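Local coordinates for protein inactive Zymogen C11 Protease (Parabacteroides distasonis, PDB 6MZO) that is a clostripain-like cysteine protease of family C11, captured as an inactive zymogen, and probably cleaves peptide bonds once activated, at residues D253-V257 against Y281-L285; C242-H247 against W352-Q358. One frame throughout, in Å; residues are numbered along the deposited sequence.

Contact 1. Residues D253-V257 against Y281-L285; sequences DLFAV and YVSRL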
# COMPACT_ATOMS: atom_id res chain seq x y z
N ASP A 253 13.24 -27.73 0.07
CA ASP A 253 14.16 -26.68 0.58
C ASP A 253 13.41 -25.50 1.24
O ASP A 253 13.82 -24.99 2.28
CB ASP A 253 15.02 -26.10 -0.56
CG ASP A 253 15.93 -27.11 -1.22
OD1 ASP A 253 16.31 -28.15 -0.61
OD2 ASP A 253 16.31 -26.85 -2.39
N LEU A 254 12.35 -25.02 0.61
CA LEU A 254 11.61 -23.89 1.14
C LEU A 254 10.94 -24.24 2.46
O LEU A 254 10.93 -23.46 3.42
CB LEU A 254 10.56 -23.41 0.11
CG LEU A 254 11.25 -22.98 -1.17
CD1 LEU A 254 10.12 -22.76 -2.24
CD2 LEU A 254 12.02 -21.66 -1.02
N PHE A 255 10.39 -25.44 2.50
CA PHE A 255 9.60 -25.86 3.64
C PHE A 255 10.49 -26.12 4.84
O PHE A 255 10.02 -26.13 5.98
CB PHE A 255 8.80 -27.12 3.31
CG PHE A 255 7.68 -26.91 2.28
CD1 PHE A 255 7.26 -25.63 1.91
CD2 PHE A 255 7.08 -28.00 1.70
CE1 PHE A 255 6.26 -25.49 0.99
CE2 PHE A 255 6.05 -27.88 0.78
CZ PHE A 255 5.63 -26.61 0.42
N ALA A 256 11.78 -26.32 4.61
CA ALA A 256 12.72 -26.49 5.71
C ALA A 256 13.04 -25.19 6.48
O ALA A 256 13.60 -25.22 7.60
CB ALA A 256 14.04 -27.14 5.17
N VAL A 257 12.68 -24.04 5.94
CA VAL A 257 12.87 -22.80 6.68
C VAL A 257 11.91 -22.73 7.86
O VAL A 257 10.70 -22.79 7.66
CB VAL A 257 12.64 -21.57 5.81
CG1 VAL A 257 12.72 -20.29 6.66
CG2 VAL A 257 13.55 -21.59 4.56
N TYR A 281 13.82 -13.57 5.99
CA TYR A 281 13.56 -14.78 5.22
C TYR A 281 14.71 -15.08 4.27
O TYR A 281 15.22 -16.15 4.25
CB TYR A 281 12.27 -14.63 4.44
CG TYR A 281 11.90 -15.82 3.60
CD1 TYR A 281 11.96 -17.09 4.11
CD2 TYR A 281 11.47 -15.66 2.31
CE1 TYR A 281 11.61 -18.17 3.34
CE2 TYR A 281 11.11 -16.73 1.54
CZ TYR A 281 11.19 -17.98 2.07
OH TYR A 281 10.84 -19.04 1.31
N VAL A 282 15.07 -14.11 3.47
CA VAL A 282 16.16 -14.31 2.51
C VAL A 282 17.45 -14.72 3.20
O VAL A 282 18.19 -15.61 2.70
CB VAL A 282 16.38 -12.96 1.63
CG1 VAL A 282 17.74 -13.01 0.95
CG2 VAL A 282 15.27 -12.84 0.62
N SER A 283 17.72 -14.18 4.40
CA SER A 283 18.94 -14.56 5.12
C SER A 283 18.99 -16.07 5.48
O SER A 283 20.07 -16.62 5.71
CB SER A 283 19.10 -13.69 6.41
OG SER A 283 18.26 -14.23 7.44
N ARG A 284 17.84 -16.75 5.48
CA ARG A 284 17.77 -18.20 5.76
C ARG A 284 18.08 -19.07 4.56
O ARG A 284 18.33 -20.27 4.71
CB ARG A 284 16.38 -18.62 6.25
CG ARG A 284 15.79 -17.82 7.38
CD ARG A 284 16.78 -17.66 8.46
NE ARG A 284 16.39 -16.61 9.39
CZ ARG A 284 16.29 -16.78 10.71
NH1 ARG A 284 16.56 -17.99 11.26
NH2 ARG A 284 15.93 -15.75 11.47
N LEU A 285 18.06 -18.50 3.39
CA LEU A 285 18.21 -19.25 2.14
C LEU A 285 19.44 -18.84 1.35
O LEU A 285 20.05 -19.69 0.68
CB LEU A 285 16.98 -19.04 1.27
CG LEU A 285 15.70 -19.74 1.77
CD1 LEU A 285 14.53 -19.28 0.94
CD2 LEU A 285 15.83 -21.27 1.65
O HOH W 1 9.81 -21.07 2.92
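V257 pushes its forked side chain into a hollow lined by the ring of Y281 and the side chains of R284 and L285. Its CG1 methyl lies anti to the backbone N (chi1 174°) and arrives at the edge of the Y281 ring, near the ring plane, with Y281 CE1 4.1 Å from V257 CG1. V257 CG1 also rests on CB and CG of R284, 4.0 Å from R284 CG. The other prong, V257 CG2, meets L285 CD2 at 3.7 Å, and the two side chains cross at about a right angle. An alanine in place of V257 would take away both prongs and is likely to open a gap between the edge of the Y281 ring and L285. The contact packs the C-terminal parts of the short helices 251-255 and 278-283, and the residues that follow them, against each other at the periphery of the clostripain-family chain, about 26 Å from its centre to that of the contact. L254 supplies a second bump: its CD2 rests in the notch formed by the Y281 hydroxyl, 3.7 Å from Y281 OH, and L285 CD1. Beyond this apolar patch a single water bridges the segments. It donates to L254 O at 2.7 Å and accepts from Y281 OH at 2.8 Å, tying the phenol to a backbone carbonyl that already takes the N-H of V257. R284 bends at chi2 (-48°), and its guanidinium leads away from V257 to a salt bridge with D280. L254 and Y281 are backed by Y357, while L285 leans on L245 and F246.

Contact 2. Residues C242-H247 against W352-Q358; sequences CRTLFH and WYKDVYQ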
# COMPACT_ATOMS: atom_id res chain seq x y z
N CYS A 242 17.04 -11.59 -6.36
CA CYS A 242 16.35 -12.64 -5.61
C CYS A 242 16.24 -13.89 -6.43
O CYS A 242 16.32 -15.01 -5.87
CB CYS A 242 14.94 -12.16 -5.18
SG CYS A 242 15.05 -10.90 -3.89
N ARG A 243 16.13 -13.73 -7.75
CA ARG A 243 16.02 -14.91 -8.58
C ARG A 243 17.22 -15.84 -8.35
O ARG A 243 17.06 -17.11 -8.28
CB ARG A 243 15.92 -14.49 -10.06
CG ARG A 243 15.83 -15.71 -11.01
CD ARG A 243 15.77 -15.21 -12.46
NE ARG A 243 14.86 -14.10 -12.57
CZ ARG A 243 15.19 -12.86 -12.95
NH1 ARG A 243 16.44 -12.59 -13.34
NH2 ARG A 243 14.25 -11.91 -12.96
N THR A 244 18.38 -15.23 -8.09
CA THR A 244 19.60 -16.08 -8.02
C THR A 244 19.56 -17.04 -6.83
O THR A 244 20.11 -18.15 -6.92
CB THR A 244 20.89 -15.23 -7.95
OG1 THR A 244 20.94 -14.50 -6.73
CG2 THR A 244 20.93 -14.23 -9.11
N LEU A 245 18.81 -16.69 -5.78
CA LEU A 245 18.74 -17.56 -4.63
C LEU A 245 17.45 -18.35 -4.56
O LEU A 245 17.40 -19.35 -3.86
CB LEU A 245 18.95 -16.78 -3.31
CG LEU A 245 17.88 -15.77 -2.83
CD1 LEU A 245 17.26 -16.21 -1.51
CD2 LEU A 245 18.44 -14.38 -2.65
N PHE A 246 16.40 -17.95 -5.30
CA PHE A 246 15.15 -18.69 -5.18
C PHE A 246 14.94 -19.71 -6.31
O PHE A 246 14.22 -20.71 -6.13
CB PHE A 246 13.96 -17.71 -5.17
CG PHE A 246 13.74 -17.08 -3.85
CD1 PHE A 246 13.19 -17.83 -2.82
CD2 PHE A 246 14.04 -15.73 -3.64
CE1 PHE A 246 12.98 -17.26 -1.58
CE2 PHE A 246 13.78 -15.15 -2.40
CZ PHE A 246 13.25 -15.91 -1.37
N HIS A 247 15.55 -19.45 -7.46
CA HIS A 247 15.16 -20.20 -8.67
C HIS A 247 15.62 -21.66 -8.61
O HIS A 247 15.16 -22.50 -9.44
CB HIS A 247 15.70 -19.52 -9.94
CG HIS A 247 17.16 -19.73 -10.17
ND1 HIS A 247 18.10 -19.66 -9.16
CD2 HIS A 247 17.85 -20.03 -11.30
CE1 HIS A 247 19.30 -19.91 -9.65
NE2 HIS A 247 19.17 -20.15 -10.94
N TRP A 352 5.67 -11.90 -9.17
CA TRP A 352 6.90 -12.10 -8.40
C TRP A 352 7.30 -13.59 -8.37
O TRP A 352 8.45 -13.94 -8.61
CB TRP A 352 6.74 -11.54 -6.97
CG TRP A 352 7.94 -11.81 -6.09
CD1 TRP A 352 8.08 -12.85 -5.23
CD2 TRP A 352 9.13 -11.01 -5.99
NE1 TRP A 352 9.34 -12.76 -4.58
CE2 TRP A 352 9.98 -11.63 -5.02
CE3 TRP A 352 9.56 -9.85 -6.63
CZ2 TRP A 352 11.25 -11.12 -4.70
CZ3 TRP A 352 10.80 -9.31 -6.28
CH2 TRP A 352 11.64 -9.97 -5.35
N TYR A 353 6.39 -14.48 -8.04
CA TYR A 353 6.71 -15.90 -8.06
C TYR A 353 7.23 -16.39 -9.41
O TYR A 353 8.21 -17.12 -9.48
CB TYR A 353 5.49 -16.71 -7.65
CG TYR A 353 5.77 -18.20 -7.69
CD1 TYR A 353 6.43 -18.82 -6.62
CD2 TYR A 353 5.46 -18.95 -8.79
CE1 TYR A 353 6.73 -20.18 -6.67
CE2 TYR A 353 5.75 -20.33 -8.83
CZ TYR A 353 6.39 -20.91 -7.76
OH TYR A 353 6.66 -22.29 -7.85
N LYS A 354 6.52 -16.05 -10.49
CA LYS A 354 6.91 -16.49 -11.80
C LYS A 354 8.31 -16.02 -12.18
O LYS A 354 9.10 -16.79 -12.75
CB LYS A 354 5.88 -16.00 -12.82
CG LYS A 354 4.48 -16.56 -12.56
CD LYS A 354 3.48 -15.97 -13.57
CE LYS A 354 2.02 -16.37 -13.26
NZ LYS A 354 1.11 -15.61 -14.21
N ASP A 355 8.62 -14.77 -11.84
CA ASP A 355 9.90 -14.20 -12.27
C ASP A 355 11.06 -14.50 -11.33
O ASP A 355 12.23 -14.49 -11.76
CB ASP A 355 9.78 -12.70 -12.48
CG ASP A 355 8.84 -12.35 -13.62
OD1 ASP A 355 8.46 -13.28 -14.37
OD2 ASP A 355 8.49 -11.19 -13.77
N VAL A 356 10.75 -14.84 -10.09
CA VAL A 356 11.79 -15.03 -9.09
C VAL A 356 12.00 -16.50 -8.72
O VAL A 356 13.14 -16.96 -8.63
CB VAL A 356 11.43 -14.19 -7.83
CG1 VAL A 356 12.33 -14.56 -6.65
CG2 VAL A 356 11.63 -12.70 -8.19
N TYR A 357 10.91 -17.25 -8.55
CA TYR A 357 11.02 -18.71 -8.26
C TYR A 357 11.12 -19.53 -9.53
O TYR A 357 11.88 -20.51 -9.58
CB TYR A 357 9.84 -19.21 -7.46
CG TYR A 357 9.79 -18.82 -6.00
CD1 TYR A 357 9.49 -17.52 -5.62
CD2 TYR A 357 9.99 -19.75 -5.01
CE1 TYR A 357 9.36 -17.16 -4.29
CE2 TYR A 357 9.90 -19.40 -3.70
CZ TYR A 357 9.57 -18.11 -3.34
OH TYR A 357 9.46 -17.80 -1.99
N GLN A 358 10.38 -19.03 -10.54
CA GLN A 358 10.11 -19.65 -11.86
C GLN A 358 9.46 -20.98 -11.71
O GLN A 358 8.27 -21.01 -11.42
CB GLN A 358 11.36 -19.69 -12.71
CG GLN A 358 11.88 -18.29 -12.79
CD GLN A 358 13.11 -18.14 -13.59
OE1 GLN A 358 14.16 -18.67 -13.24
NE2 GLN A 358 13.02 -17.39 -14.68
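R243 reaches across to the backbone carbonyl of D355, its NE donating to D355 O at 2.8 Å with a nearly straight N-H...O angle of 174°. The acceptor lies in the guanidinium plane, at its edge. A bend at chi3 (-44°) in the otherwise extended chain turns NE onto this oxygen, and because D355 O belongs to the last turn of its helix, the positive group probably gains from the helix end. Alongside, the backbones come close enough for CA-H...O contacts: R243 CA to V356 O at 3.5 Å and H247 CA to Y357 O at 3.4 Å. V356 O is buried and has no conventional hydrogen-bond partner in the model.

Further in, V356 CG1 lies in the notch where F246 and C242 meet, 3.7 Å from F246 CD2. The rings of F246 and Y357 meet obliquely, F246 CD1 lying over one face of the tyrosine toward its rim, 3.7 Å from Y357 CZ. C242 SG comes to the edge of the W352 indole, 3.8 Å from W352 CH2, a sulfur-aromatic contact.

A second shell sets these groups in place. V356 CG2 sits over the centre of a W352 ring face, and L245 CD1 covers the face of F246 turned from Y357. Y172 holds D355 OD2 by a hydrogen bond and meets W352 edge-to-face, while Y353 O takes the ordinary helical N-H of Y357 and also that of Q358, five residues on, which widens the last turn to pi type. The axes of 242-246 and 352-357 approach to 8.4 Å and cross at -73°: a steep helix-helix packing, here joining helix 235-246 to the last modelled helix of the clostripain-family chain.

Overall arrangement
From its N terminus the chain first builds most of a nine-stranded mixed sheet with its helices; after strand 226-231 it enters helix 235-246, which supplies the first half of contact 2, then helix 251-255, which begins contact 1. Contact 1 closes first, by way of strand 275-277, when segment 281-285 returns on helix 278-283, with 23 residues between. The chain then runs through helix 288-301, edge strand 302-307 and the hairpin 310-313/321-324 before helix 351-357 closes contact 2, with 104 residues between its segments. Contact 1 is thus nested within contact 2. Their centres lie 13 Å apart; F246 packs on Y281 and L285, and Y357 on L254 and Y281, merging four helices into one peripheral cluster.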